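Local coordinates for dihydroorotase (PDB 7CA0), which catalyses the reversible, zinc-dependent interconversion of N-carbamoyl-L-aspartate and dihydroorotate, the third step of de novo pyrimidine biosynthesis, at residues A[13-18]-A[38-43]; A[137-142]-A[228-233]; A[210-215]-A[256-261]; A[276-281]-A[344-349]. All coordinates share one frame; numbering follows the deposited sequence.

In the fold
In this metal-dependent hydrolase (TIM-barrel) fold, segments 13-18, 38-43, 137-142, 210-215 and 256-261 lie at or just after the C-terminal ends of barrel strands; 228-233, 276-281 and 344-349 close in on the same side as loops and a short outer strand. Interaction 1 comes first along the chain, pairing strands 11-15 and 37-40. Interactions 2 and 3 alternate their segments, and interaction 4 opens after both have closed. Centres lie about 10 Å (interactions 3 and 4) to about 19 Å (interactions 2 and 4) apart. Interactions 1 and 3 share one zinc and interaction 2 holds the other, so distant loops converge on one binuclear site and its bound pyrimidine.

Interaction 1 (A[13-18]-A[38-43]); sequences MHVHVR and AYIMPN. With ZN (zinc ion), chain E; FOT (5-fluoro-2,6-dioxo-1,2,3,6-tetrahydropyrimidine-4-carboxylic acid), chain G.
M41 N donates the straighter of two backbone hydrogen bonds to V15 O, at 2.9 Å, and V15 N donates the other to Y39 O. These two bonds make V15 and I40 a parallel bridge pair between neighbouring strands of the TIM barrel, where residues 14-16 carry the His-X-His zinc motif of this superfamily. H14 NE2 binds the zinc at 2.1 Å, and H16 NE2 binds the same ion; D258 is a further ligand, while H14 ND1 is hydrogen-bonded to E179. N43 reaches in from the second strand's loop: its OD1 accepts a weak, bent bond from H16 ND1, ring and amide planes being 63° apart, and its ND2 donates to O2 of the bound pyrimidine at 2.6 Å. R18 NH1 also points at O2, at a distance so short that its exact length is doubtful. M41 lies across both ligand histidines. Bent at chi2 (-55°), its chain lays CB over one face of H16, opposite the face that meets the pyrimidine, and carries CE on to H14. Elsewhere along the strand pair, V15 CG2 packs on A38 CB and V15 CG1 touches I40 CD1 at 3.7 Å. M41 CE sits 3.5 Å from the centroid of the H14 ring, almost squarely above it.

Interaction 2 (A[137-142]-A[228-233]); sequences HGEKPS and FCKPVA. With ZN (zinc ion), chain F.
H137 meets K230 at its ring edge: K230 CB lies close to the imidazole plane, 3.8 Å from H137 CE1. With CG anti to the backbone N (chi1 -177°), the ring turns ND1 to the second zinc, bound at 2.2 Å, an ion that H180 also holds. G138 then makes an inverse gamma turn, with E139 N bonded back to H137 O, and this brings the E139 side chain round beside the ring. There E139 OE1 accepts a hydrogen bond from H137 NE2 at 2.7 Å, close to the ring plane and through its anti lone pair, fixing the ring's rotation while ND1 faces the metal; the carboxylate would probably make the imidazole a stronger ligand. From across the contact, P231, which follows a cis peptide bond, lies against the carboxylate, its CB 3.6 Å from E139 CD. K230 CE reaches OE1 at 3.6 Å, but its NZ bonds to V104 O. An alanine in place of E139 is likely to leave H137 NE2 without its acceptor, the ring freer to turn, and P231 without its cover. A carboxylate behind a metal-bound histidine is a familiar second-shell feature of zinc enzymes; here it backs the binuclear site of a dihydroorotase.

Interaction 3 (A[210-215]-A[256-261]); sequences TAHHLF and GSDSAP. With ZN (zinc ion), chain E; FOT (5-fluoro-2,6-dioxo-1,2,3,6-tetrahydropyrimidine-4-carboxylic acid), chain G.
T210 presses its methyl, CG2, against two successive carbonyl oxygens of the other loop, G256 O at 3.3 Å and S257 O slightly farther, and against CB of D258. Its CA-H also points at G256 O, 3.2 Å from CA, in a CA-H...O contact. The side-chain oxygen is occupied within its own loop: chi1 of 61° places OG1 between the backbone N and the carbonyl carbon, where it accepts from H213 N in an ST motif and shares a very short hydrogen bond with H213 ND1. H213 NE2 in turn donates to P231 O. With a valine at T210, its hydrogen bonds with H213 N and H213 ND1 would probably be lost, leaving that ring less firmly oriented. H212 comes in beside the threonine, CE1 3.3 Å from S257 O. On the opposing loop, S257 OG accepts from S259 N at 2.9 Å in an ST turn and also bonds to H14 O, helping to fix the bend on which D258 sits. A chi1 of -172° swings the D258 carboxylate away from its own N, and OD1 binds the zinc at 2.1 Å, beside H14 and H16. A260 CB lies 3.4 Å from C6 of the pyrimidine. An aspartate following the last barrel strand as a zinc ligand is a hallmark of amidohydrolase metal sites.

Interaction 4 (A[276-281]-A[344-349]); sequences GVYSQS and ISIIPF. With FOT (5-fluoro-2,6-dioxo-1,2,3,6-tetrahydropyrimidine-4-carboxylic acid), chain G.
Y278 O accepts a nearly straight backbone hydrogen bond from F349 N, 2.8 Å long with 168° at the hydrogen, tying 276-281 to 344-349. To one side of it, V277 CG1 packs against F349 CB at 3.6 Å and continues along the near part of the ring to CD1. Y278 lies on the other side. Its chi1 near 173° turns the ring away from its own N and across I346, whose CG2 touches Y278 CB, CG and CD2; the two side chains cross at about a right angle. P348 CA lies at the edge of the Y278 ring, near its plane, and P348 CB is 4.1 Å from Y278 CD2. At the far end, Y278 OH and S281 OG share a hydrogen bond of 2.6 Å within their own segment. G276 begins this segment beside the pyrimidine, its CA 3.5 Å from F5. The contact packs among several elements: I346 against M22 and L25 of helix 20-26, Y278 against K29 of helix 29-32 and I338 of strand 338-339, and F349 against Y286 of helix 283-293.

Interaction 1 (A[13-18]-A[38-43])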
loop_
_atom_site.group_PDB
_atom_site.type_symbol
_atom_site.label_atom_id
_atom_site.label_comp_id
_atom_site.label_asym_id
_atom_site.label_seq_id
_atom_site.Cartn_x
_atom_site.Cartn_y
_atom_site.Cartn_z
ATOM N N MET A 13 14.999 -11.208 18.415
ATOM C CA MET A 13 14.543 -10.299 19.489
ATOM C C MET A 13 13.199 -9.616 19.201
ATOM O O MET A 13 12.941 -8.594 19.810
ATOM C CB MET A 13 15.652 -9.298 19.805
ATOM C CG MET A 13 16.912 -9.973 20.337
ATOM S SD MET A 13 16.616 -11.284 21.544
ATOM C CE MET A 13 18.104 -11.215 22.524
ATOM N N HIS A 14 12.370 -10.168 18.320
ATOM C CA HIS A 14 11.022 -9.628 18.087
ATOM C C HIS A 14 10.133 -10.765 17.562
ATOM O O HIS A 14 10.102 -11.020 16.358
ATOM C CB HIS A 14 11.059 -8.462 17.118
ATOM C CG HIS A 14 9.827 -7.609 17.143
ATOM N ND1 HIS A 14 9.874 -6.242 17.299
ATOM C CD2 HIS A 14 8.516 -7.929 17.032
ATOM C CE1 HIS A 14 8.645 -5.755 17.283
ATOM N NE2 HIS A 14 7.802 -6.757 17.122
ATOM N N VAL A 15 9.409 -11.422 18.474
ATOM C CA VAL A 15 8.640 -12.626 18.173
ATOM C C VAL A 15 7.210 -12.454 18.664
ATOM O O VAL A 15 6.985 -11.966 19.777
ATOM C CB VAL A 15 9.281 -13.880 18.817
ATOM C CG1 VAL A 15 8.327 -15.081 18.757
ATOM C CG2 VAL A 15 10.598 -14.234 18.123
ATOM N N HIS A 16 6.242 -12.844 17.832
ATOM C CA HIS A 16 4.849 -12.962 18.232
ATOM C C HIS A 16 4.390 -14.404 18.133
ATOM O O HIS A 16 4.495 -15.014 17.066
ATOM C CB HIS A 16 3.947 -12.091 17.359
ATOM C CG HIS A 16 4.207 -10.631 17.505
ATOM N ND1 HIS A 16 3.456 -9.826 18.332
ATOM C CD2 HIS A 16 5.144 -9.830 16.947
ATOM C CE1 HIS A 16 3.921 -8.590 18.280
ATOM N NE2 HIS A 16 4.942 -8.564 17.444
ATOM N N VAL A 17 3.887 -14.971 19.226
ATOM C CA VAL A 17 3.476 -16.404 19.159
ATOM C C VAL A 17 2.006 -16.581 19.520
ATOM O O VAL A 17 1.598 -17.711 19.673
ATOM C CB VAL A 17 4.331 -17.279 20.094
ATOM C CG1 VAL A 17 3.819 -18.711 20.100
ATOM C CG2 VAL A 17 5.793 -17.230 19.679
ATOM N N ARG A 18 1.286 -15.486 19.739
ATOM C CA ARG A 18 -0.175 -15.482 20.023
ATOM C C ARG A 18 -0.512 -16.359 21.229
ATOM O O ARG A 18 0.241 -16.373 22.192
ATOM C CB ARG A 18 -0.986 -15.944 18.812
ATOM C CG ARG A 18 -0.610 -15.272 17.505
ATOM C CD ARG A 18 -0.581 -13.766 17.556
ATOM N NE ARG A 18 -0.399 -13.217 16.233
ATOM C CZ ARG A 18 -0.024 -11.986 15.972
ATOM N NH1 ARG A 18 0.211 -11.140 16.949
ATOM N NH2 ARG A 18 0.111 -11.601 14.727
ATOM N N ALA A 38 14.391 -16.233 21.907
ATOM C CA ALA A 38 13.288 -15.445 21.361
ATOM C C ALA A 38 12.795 -14.447 22.400
ATOM O O ALA A 38 12.503 -14.837 23.536
ATOM C CB ALA A 38 12.137 -16.362 20.918
ATOM N N TYR A 39 12.706 -13.167 22.017
ATOM C CA TYR A 39 12.048 -12.138 22.828
ATOM C C TYR A 39 10.554 -12.096 22.497
ATOM O O TYR A 39 10.185 -11.758 21.367
ATOM C CB TYR A 39 12.687 -10.775 22.580
ATOM C CG TYR A 39 12.187 -9.701 23.512
ATOM C CD1 TYR A 39 12.462 -9.748 24.870
ATOM C CD2 TYR A 39 11.424 -8.647 23.036
ATOM C CE1 TYR A 39 11.996 -8.768 25.730
ATOM C CE2 TYR A 39 10.952 -7.656 23.890
ATOM C CZ TYR A 39 11.241 -7.722 25.234
ATOM O OH TYR A 39 10.776 -6.742 26.089
ATOM N N ILE A 40 9.702 -12.413 23.479
ATOM C CA ILE A 40 8.272 -12.638 23.245
ATOM C C ILE A 40 7.470 -11.357 23.497
ATOM O O ILE A 40 7.530 -10.778 24.585
ATOM C CB ILE A 40 7.750 -13.797 24.115
ATOM C CG1 ILE A 40 8.512 -15.080 23.797
ATOM C CG2 ILE A 40 6.287 -14.055 23.856
ATOM C CD1 ILE A 40 8.270 -15.593 22.393
ATOM N N MET A 41 6.696 -10.921 22.485
ATOM C CA MET A 41 5.946 -9.678 22.554
ATOM C C MET A 41 4.596 -9.881 23.244
ATOM O O MET A 41 4.069 -10.994 23.263
ATOM C CB MET A 41 5.746 -9.104 21.153
ATOM C CG MET A 41 7.023 -8.537 20.506
ATOM S SD MET A 41 7.780 -7.300 21.560
ATOM C CE MET A 41 9.274 -6.781 20.710
ATOM N N PRO A 42 4.048 -8.826 23.859
ATOM C CA PRO A 42 2.891 -8.957 24.770
ATOM C C PRO A 42 1.505 -8.573 24.227
ATOM O O PRO A 42 0.555 -8.508 25.026
ATOM C CB PRO A 42 3.283 -7.987 25.888
ATOM C CG PRO A 42 3.917 -6.832 25.125
ATOM C CD PRO A 42 4.677 -7.491 23.969
ATOM N N ASN A 43 1.338 -8.294 22.937
ATOM C CA ASN A 43 0.080 -7.731 22.449
ATOM C C ASN A 43 -0.960 -8.831 22.198
ATOM O O ASN A 43 -1.498 -8.995 21.105
ATOM C CB ASN A 43 0.334 -6.893 21.202
ATOM C CG ASN A 43 0.932 -7.708 20.062
ATOM O OD1 ASN A 43 1.558 -8.739 20.298
ATOM N ND2 ASN A 43 0.722 -7.260 18.820
HETATM ZN ZN ZN E . 5.837 -6.983 16.471
HETATM C C2 FOT G . 1.358 -8.336 15.904
HETATM C C6 FOT G . 0.888 -8.132 13.718
HETATM C C5 FOT G . 1.836 -7.105 13.602
HETATM O O2 FOT G . 1.114 -8.902 16.896
HETATM N N3 FOT G . 2.312 -7.349 15.913
HETATM N N1 FOT G . 0.644 -8.740 14.838
HETATM O O6 FOT G . 0.222 -8.571 12.848
HETATM F F5 FOT G . 2.119 -6.464 12.431
HETATM C C4 FOT G . 2.589 -6.702 14.800
HETATM C C41 FOT G . 3.646 -5.576 14.762
HETATM O O42 FOT G . 3.961 -4.931 15.784
HETATM O O41 FOT G . 4.240 -5.247 13.712
#

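Interaction 2 (A[137-142]-A[228-233])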
loop_
_atom_site.group_PDB
_atom_site.type_symbol
_atom_site.label_atom_id
_atom_site.label_comp_id
_atom_site.label_asym_id
_atom_site.label_seq_id
_atom_site.Cartn_x
_atom_site.Cartn_y
_atom_site.Cartn_z
ATOM N N HIS A 137 7.705 0.454 19.337
ATOM C CA HIS A 137 7.158 0.506 17.978
ATOM C C HIS A 137 7.130 1.972 17.581
ATOM O O HIS A 137 6.201 2.707 17.922
ATOM C CB HIS A 137 5.778 -0.142 17.895
ATOM C CG HIS A 137 5.209 -0.185 16.510
ATOM N ND1 HIS A 137 4.856 -1.366 15.879
ATOM C CD2 HIS A 137 4.915 0.811 15.638
ATOM C CE1 HIS A 137 4.369 -1.090 14.679
ATOM N NE2 HIS A 137 4.395 0.224 14.508
ATOM N N GLY A 138 8.174 2.407 16.882
ATOM C CA GLY A 138 8.363 3.820 16.624
ATOM C C GLY A 138 7.534 4.384 15.486
ATOM O O GLY A 138 8.071 4.653 14.408
ATOM N N GLU A 139 6.231 4.560 15.700
ATOM C CA GLU A 139 5.362 5.189 14.713
ATOM C C GLU A 139 4.354 6.106 15.398
ATOM O O GLU A 139 3.630 5.675 16.298
ATOM C CB GLU A 139 4.624 4.128 13.889
ATOM C CG GLU A 139 5.456 3.472 12.798
ATOM C CD GLU A 139 4.593 2.711 11.842
ATOM O OE1 GLU A 139 4.146 1.600 12.213
ATOM O OE2 GLU A 139 4.331 3.228 10.737
ATOM N N LYS A 140 4.279 7.353 14.956
ATOM C CA LYS A 140 3.192 8.169 15.483
ATOM C C LYS A 140 1.876 7.821 14.792
ATOM O O LYS A 140 1.855 7.563 13.583
ATOM C CB LYS A 140 3.493 9.645 15.312
ATOM C CG LYS A 140 4.244 10.241 16.488
ATOM C CD LYS A 140 4.905 11.522 16.053
ATOM C CE LYS A 140 4.863 12.587 17.112
ATOM N NZ LYS A 140 5.486 12.120 18.370
ATOM N N PRO A 141 0.770 7.832 15.536
ATOM C CA PRO A 141 -0.550 7.672 14.916
ATOM C C PRO A 141 -0.792 8.694 13.815
ATOM O O PRO A 141 -0.176 9.761 13.774
ATOM C CB PRO A 141 -1.519 7.863 16.088
ATOM C CG PRO A 141 -0.726 7.482 17.304
ATOM C CD PRO A 141 0.686 7.946 17.002
ATOM N N SER A 142 -1.640 8.315 12.870
ATOM C CA SER A 142 -1.897 9.154 11.709
ATOM C C SER A 142 -2.758 10.366 12.061
ATOM O O SER A 142 -3.601 10.329 12.968
ATOM C CB SER A 142 -2.565 8.339 10.607
ATOM O OG SER A 142 -1.625 7.489 9.974
ATOM N N PHE A 228 1.737 -6.968 3.740
ATOM C CA PHE A 228 1.401 -5.753 4.477
ATOM C C PHE A 228 1.806 -5.923 5.930
ATOM O O PHE A 228 1.402 -6.893 6.582
ATOM C CB PHE A 228 -0.102 -5.464 4.378
ATOM C CG PHE A 228 -0.547 -4.261 5.186
ATOM C CD1 PHE A 228 0.044 -3.010 4.999
ATOM C CD2 PHE A 228 -1.537 -4.384 6.153
ATOM C CE1 PHE A 228 -0.365 -1.908 5.763
ATOM C CE2 PHE A 228 -1.949 -3.284 6.913
ATOM C CZ PHE A 228 -1.361 -2.051 6.724
ATOM N N CYS A 229 2.582 -4.973 6.451
ATOM C CA CYS A 229 2.941 -4.991 7.863
ATOM C C CYS A 229 3.152 -3.572 8.362
ATOM O O CYS A 229 3.116 -2.608 7.590
ATOM C CB CYS A 229 4.185 -5.838 8.106
ATOM S SG CYS A 229 5.672 -5.157 7.370
ATOM N N LYS A 230 3.366 -3.453 9.673
ATOM C CA LYS A 230 3.719 -2.176 10.269
ATOM C C LYS A 230 5.096 -2.260 10.912
ATOM O O LYS A 230 5.401 -3.258 11.576
ATOM C CB LYS A 230 2.667 -1.747 11.306
ATOM C CG LYS A 230 1.288 -1.521 10.714
ATOM C CD LYS A 230 1.341 -0.483 9.589
ATOM C CE LYS A 230 1.254 0.927 10.147
ATOM N NZ LYS A 230 -0.175 1.348 10.369
ATOM N N PRO A 231 5.976 -1.263 10.708
ATOM C CA PRO A 231 5.801 -0.173 9.753
ATOM C C PRO A 231 5.861 -0.732 8.334
ATOM O O PRO A 231 6.502 -1.760 8.130
ATOM C CB PRO A 231 6.981 0.756 10.047
ATOM C CG PRO A 231 7.546 0.284 11.318
ATOM C CD PRO A 231 7.238 -1.141 11.437
ATOM N N VAL A 232 5.144 -0.107 7.399
ATOM C CA VAL A 232 5.087 -0.617 6.041
ATOM C C VAL A 232 6.478 -0.636 5.430
ATOM O O VAL A 232 7.347 0.177 5.771
ATOM C CB VAL A 232 4.120 0.221 5.190
ATOM C CG1 VAL A 232 2.729 0.198 5.803
ATOM C CG2 VAL A 232 4.637 1.648 5.018
ATOM N N ALA A 233 6.719 -1.613 4.567
ATOM C CA ALA A 233 7.895 -1.518 3.722
ATOM C C ALA A 233 7.783 -0.283 2.831
ATOM O O ALA A 233 6.748 -0.043 2.199
ATOM C CB ALA A 233 8.036 -2.778 2.879
HETATM ZN ZN ZN F . 5.527 -3.439 15.794
#

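Interaction 3 (A[210-215]-A[256-261])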
loop_
_atom_site.group_PDB
_atom_site.type_symbol
_atom_site.label_atom_id
_atom_site.label_comp_id
_atom_site.label_asym_id
_atom_site.label_seq_id
_atom_site.Cartn_x
_atom_site.Cartn_y
_atom_site.Cartn_z
ATOM N N THR A 210 14.036 -6.592 10.622
ATOM C CA THR A 210 13.300 -7.798 10.312
ATOM C C THR A 210 13.920 -8.501 9.112
ATOM O O THR A 210 14.736 -7.939 8.386
ATOM C CB THR A 210 11.835 -7.452 10.044
ATOM O OG1 THR A 210 11.783 -6.573 8.920
ATOM C CG2 THR A 210 11.219 -6.724 11.245
ATOM N N ALA A 211 13.514 -9.754 8.914
ATOM C CA ALA A 211 13.781 -10.447 7.659
ATOM C C ALA A 211 13.081 -9.767 6.484
ATOM O O ALA A 211 13.730 -9.382 5.504
ATOM C CB ALA A 211 13.327 -11.902 7.779
ATOM N N HIS A 212 11.770 -9.507 6.607
ATOM C CA HIS A 212 10.992 -9.106 5.435
ATOM C C HIS A 212 11.337 -7.702 4.974
ATOM O O HIS A 212 11.197 -7.395 3.786
ATOM C CB HIS A 212 9.483 -9.235 5.683
ATOM C CG HIS A 212 9.009 -8.731 7.014
ATOM N ND1 HIS A 212 8.911 -9.538 8.128
ATOM C CD2 HIS A 212 8.555 -7.513 7.396
ATOM C CE1 HIS A 212 8.446 -8.834 9.144
ATOM N NE2 HIS A 212 8.225 -7.600 8.727
ATOM N N HIS A 213 11.805 -6.845 5.868
ATOM C CA HIS A 213 12.157 -5.498 5.445
ATOM C C HIS A 213 13.472 -5.423 4.683
ATOM O O HIS A 213 13.759 -4.369 4.100
ATOM C CB HIS A 213 12.197 -4.564 6.659
ATOM C CG HIS A 213 10.840 -4.193 7.161
ATOM N ND1 HIS A 213 10.344 -4.652 8.362
ATOM C CD2 HIS A 213 9.865 -3.424 6.621
ATOM C CE1 HIS A 213 9.123 -4.181 8.542
ATOM N NE2 HIS A 213 8.810 -3.431 7.503
ATOM N N LEU A 214 14.272 -6.494 4.667
ATOM C CA LEU A 214 15.471 -6.547 3.827
ATOM C C LEU A 214 15.170 -7.021 2.402
ATOM O O LEU A 214 16.062 -6.965 1.552
ATOM C CB LEU A 214 16.541 -7.449 4.476
ATOM C CG LEU A 214 16.898 -7.137 5.949
ATOM C CD1 LEU A 214 17.784 -8.216 6.555
ATOM C CD2 LEU A 214 17.575 -5.769 6.093
ATOM N N PHE A 215 13.939 -7.451 2.122
ATOM C CA PHE A 215 13.467 -7.822 0.786
ATOM C C PHE A 215 12.424 -6.859 0.236
ATOM O O PHE A 215 12.475 -6.512 -0.947
ATOM C CB PHE A 215 12.807 -9.207 0.783
ATOM C CG PHE A 215 13.720 -10.367 1.092
ATOM C CD1 PHE A 215 14.091 -10.649 2.407
ATOM C CD2 PHE A 215 14.113 -11.242 0.086
ATOM C CE1 PHE A 215 14.880 -11.750 2.709
ATOM C CE2 PHE A 215 14.904 -12.334 0.373
ATOM C CZ PHE A 215 15.296 -12.591 1.689
ATOM N N GLY A 256 15.574 -8.944 14.606
ATOM C CA GLY A 256 14.305 -9.204 15.258
ATOM C C GLY A 256 13.279 -9.437 14.173
ATOM O O GLY A 256 12.989 -8.521 13.401
ATOM N N SER A 257 12.719 -10.642 14.081
ATOM C CA SER A 257 11.927 -10.979 12.897
ATOM C C SER A 257 10.624 -10.183 12.823
ATOM O O SER A 257 10.159 -9.872 11.724
ATOM C CB SER A 257 11.620 -12.474 12.870
ATOM O OG SER A 257 10.706 -12.806 13.906
ATOM N N ASP A 258 10.015 -9.870 13.966
ATOM C CA ASP A 258 8.621 -9.444 14.005
ATOM C C ASP A 258 7.745 -10.435 13.253
ATOM O O ASP A 258 6.744 -10.072 12.617
ATOM C CB ASP A 258 8.457 -8.035 13.443
ATOM C CG ASP A 258 7.067 -7.489 13.638
ATOM O OD1 ASP A 258 6.413 -7.881 14.640
ATOM O OD2 ASP A 258 6.619 -6.697 12.769
ATOM N N SER A 259 8.103 -11.712 13.347
ATOM C CA SER A 259 7.212 -12.728 12.813
ATOM C C SER A 259 5.883 -12.606 13.535
ATOM O O SER A 259 5.833 -12.700 14.766
ATOM C CB SER A 259 7.808 -14.122 12.980
ATOM O OG SER A 259 6.926 -15.119 12.487
ATOM N N ALA A 260 4.824 -12.354 12.761
ATOM C CA ALA A 260 3.491 -11.995 13.245
ATOM C C ALA A 260 2.460 -12.884 12.557
ATOM O O ALA A 260 1.982 -12.557 11.461
ATOM C CB ALA A 260 3.187 -10.526 12.970
ATOM N N PRO A 261 2.141 -14.044 13.132
ATOM C CA PRO A 261 1.202 -14.963 12.464
ATOM C C PRO A 261 -0.238 -14.460 12.518
ATOM O O PRO A 261 -0.700 -13.943 13.540
ATOM C CB PRO A 261 1.365 -16.276 13.239
ATOM C CG PRO A 261 1.968 -15.894 14.562
ATOM C CD PRO A 261 2.648 -14.564 14.418
HETATM ZN ZN ZN E . 5.837 -6.983 16.471
HETATM C C2 FOT G . 1.358 -8.336 15.904
HETATM C C6 FOT G . 0.888 -8.132 13.718
HETATM C C5 FOT G . 1.836 -7.105 13.602
HETATM O O2 FOT G . 1.114 -8.902 16.896
HETATM N N3 FOT G . 2.312 -7.349 15.913
HETATM N N1 FOT G . 0.644 -8.740 14.838
HETATM O O6 FOT G . 0.222 -8.571 12.848
HETATM F F5 FOT G . 2.119 -6.464 12.431
HETATM C C4 FOT G . 2.589 -6.702 14.800
HETATM C C41 FOT G . 3.646 -5.576 14.762
HETATM O O42 FOT G . 3.961 -4.931 15.784
HETATM O O41 FOT G . 4.240 -5.247 13.712
#

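Interaction 4 (A[276-281]-A[344-349])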
loop_
_atom_site.group_PDB
_atom_site.type_symbol
_atom_site.label_atom_id
_atom_site.label_comp_id
_atom_site.label_asym_id
_atom_site.label_seq_id
_atom_site.Cartn_x
_atom_site.Cartn_y
_atom_site.Cartn_z
ATOM N N GLY A 276 1.024 -7.703 9.091
ATOM C CA GLY A 276 1.964 -8.661 9.685
ATOM C C GLY A 276 2.431 -9.759 8.747
ATOM O O GLY A 276 1.639 -10.314 7.968
ATOM N N VAL A 277 3.724 -10.076 8.828
ATOM C CA VAL A 277 4.376 -11.065 7.973
ATOM C C VAL A 277 4.870 -12.190 8.857
ATOM O O VAL A 277 5.489 -11.931 9.888
ATOM C CB VAL A 277 5.559 -10.439 7.200
ATOM C CG1 VAL A 277 6.233 -11.463 6.329
ATOM C CG2 VAL A 277 5.138 -9.218 6.380
ATOM N N TYR A 278 4.596 -13.429 8.461
ATOM C CA TYR A 278 5.027 -14.598 9.227
ATOM C C TYR A 278 6.332 -15.119 8.649
ATOM O O TYR A 278 6.351 -15.628 7.528
ATOM C CB TYR A 278 3.973 -15.698 9.221
ATOM C CG TYR A 278 4.466 -16.977 9.859
ATOM C CD1 TYR A 278 4.628 -17.068 11.231
ATOM C CD2 TYR A 278 4.745 -18.098 9.094
ATOM C CE1 TYR A 278 5.071 -18.230 11.827
ATOM C CE2 TYR A 278 5.192 -19.260 9.679
ATOM C CZ TYR A 278 5.356 -19.322 11.044
ATOM O OH TYR A 278 5.803 -20.483 11.620
ATOM N N SER A 279 7.426 -14.961 9.407
ATOM C CA SER A 279 8.757 -15.390 8.989
ATOM C C SER A 279 9.391 -16.437 9.903
ATOM O O SER A 279 10.546 -16.816 9.667
ATOM C CB SER A 279 9.693 -14.173 8.899
ATOM O OG SER A 279 9.815 -13.538 10.174
ATOM N N GLN A 280 8.697 -16.894 10.954
ATOM C CA GLN A 280 9.363 -17.685 11.995
ATOM C C GLN A 280 9.905 -19.002 11.465
ATOM O O GLN A 280 11.002 -19.426 11.841
ATOM C CB GLN A 280 8.407 -17.987 13.143
ATOM C CG GLN A 280 9.130 -18.192 14.458
ATOM C CD GLN A 280 9.568 -16.871 15.049
ATOM O OE1 GLN A 280 8.725 -16.081 15.489
ATOM N NE2 GLN A 280 10.880 -16.596 15.032
ATOM N N SER A 281 9.148 -19.661 10.591
ATOM C CA SER A 281 9.473 -21.014 10.169
ATOM C C SER A 281 10.804 -21.096 9.441
ATOM O O SER A 281 11.415 -22.168 9.412
ATOM C CB SER A 281 8.358 -21.525 9.269
ATOM O OG SER A 281 7.268 -21.908 10.081
ATOM N N ILE A 344 -6.506 -23.761 11.206
ATOM C CA ILE A 344 -5.509 -22.697 11.038
ATOM C C ILE A 344 -4.597 -22.970 9.843
ATOM O O ILE A 344 -3.961 -24.029 9.755
ATOM C CB ILE A 344 -4.677 -22.485 12.316
ATOM C CG1 ILE A 344 -5.525 -21.811 13.399
ATOM C CG2 ILE A 344 -3.439 -21.653 12.002
ATOM C CD1 ILE A 344 -4.816 -21.649 14.716
ATOM N N SER A 345 -4.531 -21.993 8.928
ATOM C CA SER A 345 -3.570 -21.942 7.828
ATOM C C SER A 345 -2.902 -20.568 7.794
ATOM O O SER A 345 -3.556 -19.549 8.019
ATOM C CB SER A 345 -4.244 -22.229 6.483
ATOM O OG SER A 345 -4.983 -23.443 6.516
ATOM N N ILE A 346 -1.592 -20.546 7.564
ATOM C CA ILE A 346 -0.811 -19.312 7.520
ATOM C C ILE A 346 -0.012 -19.300 6.224
ATOM O O ILE A 346 0.591 -20.288 5.844
ATOM C CB ILE A 346 0.172 -19.188 8.702
ATOM C CG1 ILE A 346 -0.538 -19.186 10.048
ATOM C CG2 ILE A 346 1.009 -17.927 8.589
ATOM C CD1 ILE A 346 0.448 -19.375 11.184
ATOM N N ILE A 347 0.004 -18.120 5.566
ATOM C CA ILE A 347 0.856 -17.924 4.396
ATOM C C ILE A 347 2.205 -17.436 4.905
ATOM O O ILE A 347 2.269 -16.381 5.566
ATOM C CB ILE A 347 0.255 -16.929 3.383
ATOM C CG1 ILE A 347 -1.244 -17.183 3.210
ATOM C CG2 ILE A 347 0.957 -17.091 2.077
ATOM C CD1 ILE A 347 -1.581 -18.625 2.788
ATOM N N PRO A 348 3.282 -18.197 4.713
ATOM C CA PRO A 348 4.599 -17.755 5.161
ATOM C C PRO A 348 5.186 -16.754 4.183
ATOM O O PRO A 348 4.877 -16.757 2.989
ATOM C CB PRO A 348 5.405 -19.053 5.183
ATOM C CG PRO A 348 4.809 -19.830 4.048
ATOM C CD PRO A 348 3.337 -19.524 4.076
ATOM N N PHE A 349 6.070 -15.918 4.714
ATOM C CA PHE A 349 6.828 -14.977 3.909
ATOM C C PHE A 349 7.508 -15.678 2.736
ATOM O O PHE A 349 8.131 -16.738 2.892
ATOM C CB PHE A 349 7.863 -14.297 4.814
ATOM C CG PHE A 349 8.731 -13.302 4.117
ATOM C CD1 PHE A 349 8.187 -12.350 3.263
ATOM C CD2 PHE A 349 10.096 -13.291 4.346
ATOM C CE1 PHE A 349 9.005 -11.415 2.621
ATOM C CE2 PHE A 349 10.918 -12.373 3.710
ATOM C CZ PHE A 349 10.378 -11.435 2.851
HETATM C C2 FOT G . 1.358 -8.336 15.904
HETATM C C6 FOT G . 0.888 -8.132 13.718
HETATM C C5 FOT G . 1.836 -7.105 13.602
HETATM O O2 FOT G . 1.114 -8.902 16.896
HETATM N N3 FOT G . 2.312 -7.349 15.913
HETATM N N1 FOT G . 0.644 -8.740 14.838
HETATM O O6 FOT G . 0.222 -8.571 12.848
HETATM F F5 FOT G . 2.119 -6.464 12.431
HETATM C C4 FOT G . 2.589 -6.702 14.800
HETATM C C41 FOT G . 3.646 -5.576 14.762
HETATM O O42 FOT G . 3.961 -4.931 15.784
HETATM O O41 FOT G . 4.240 -5.247 13.712
#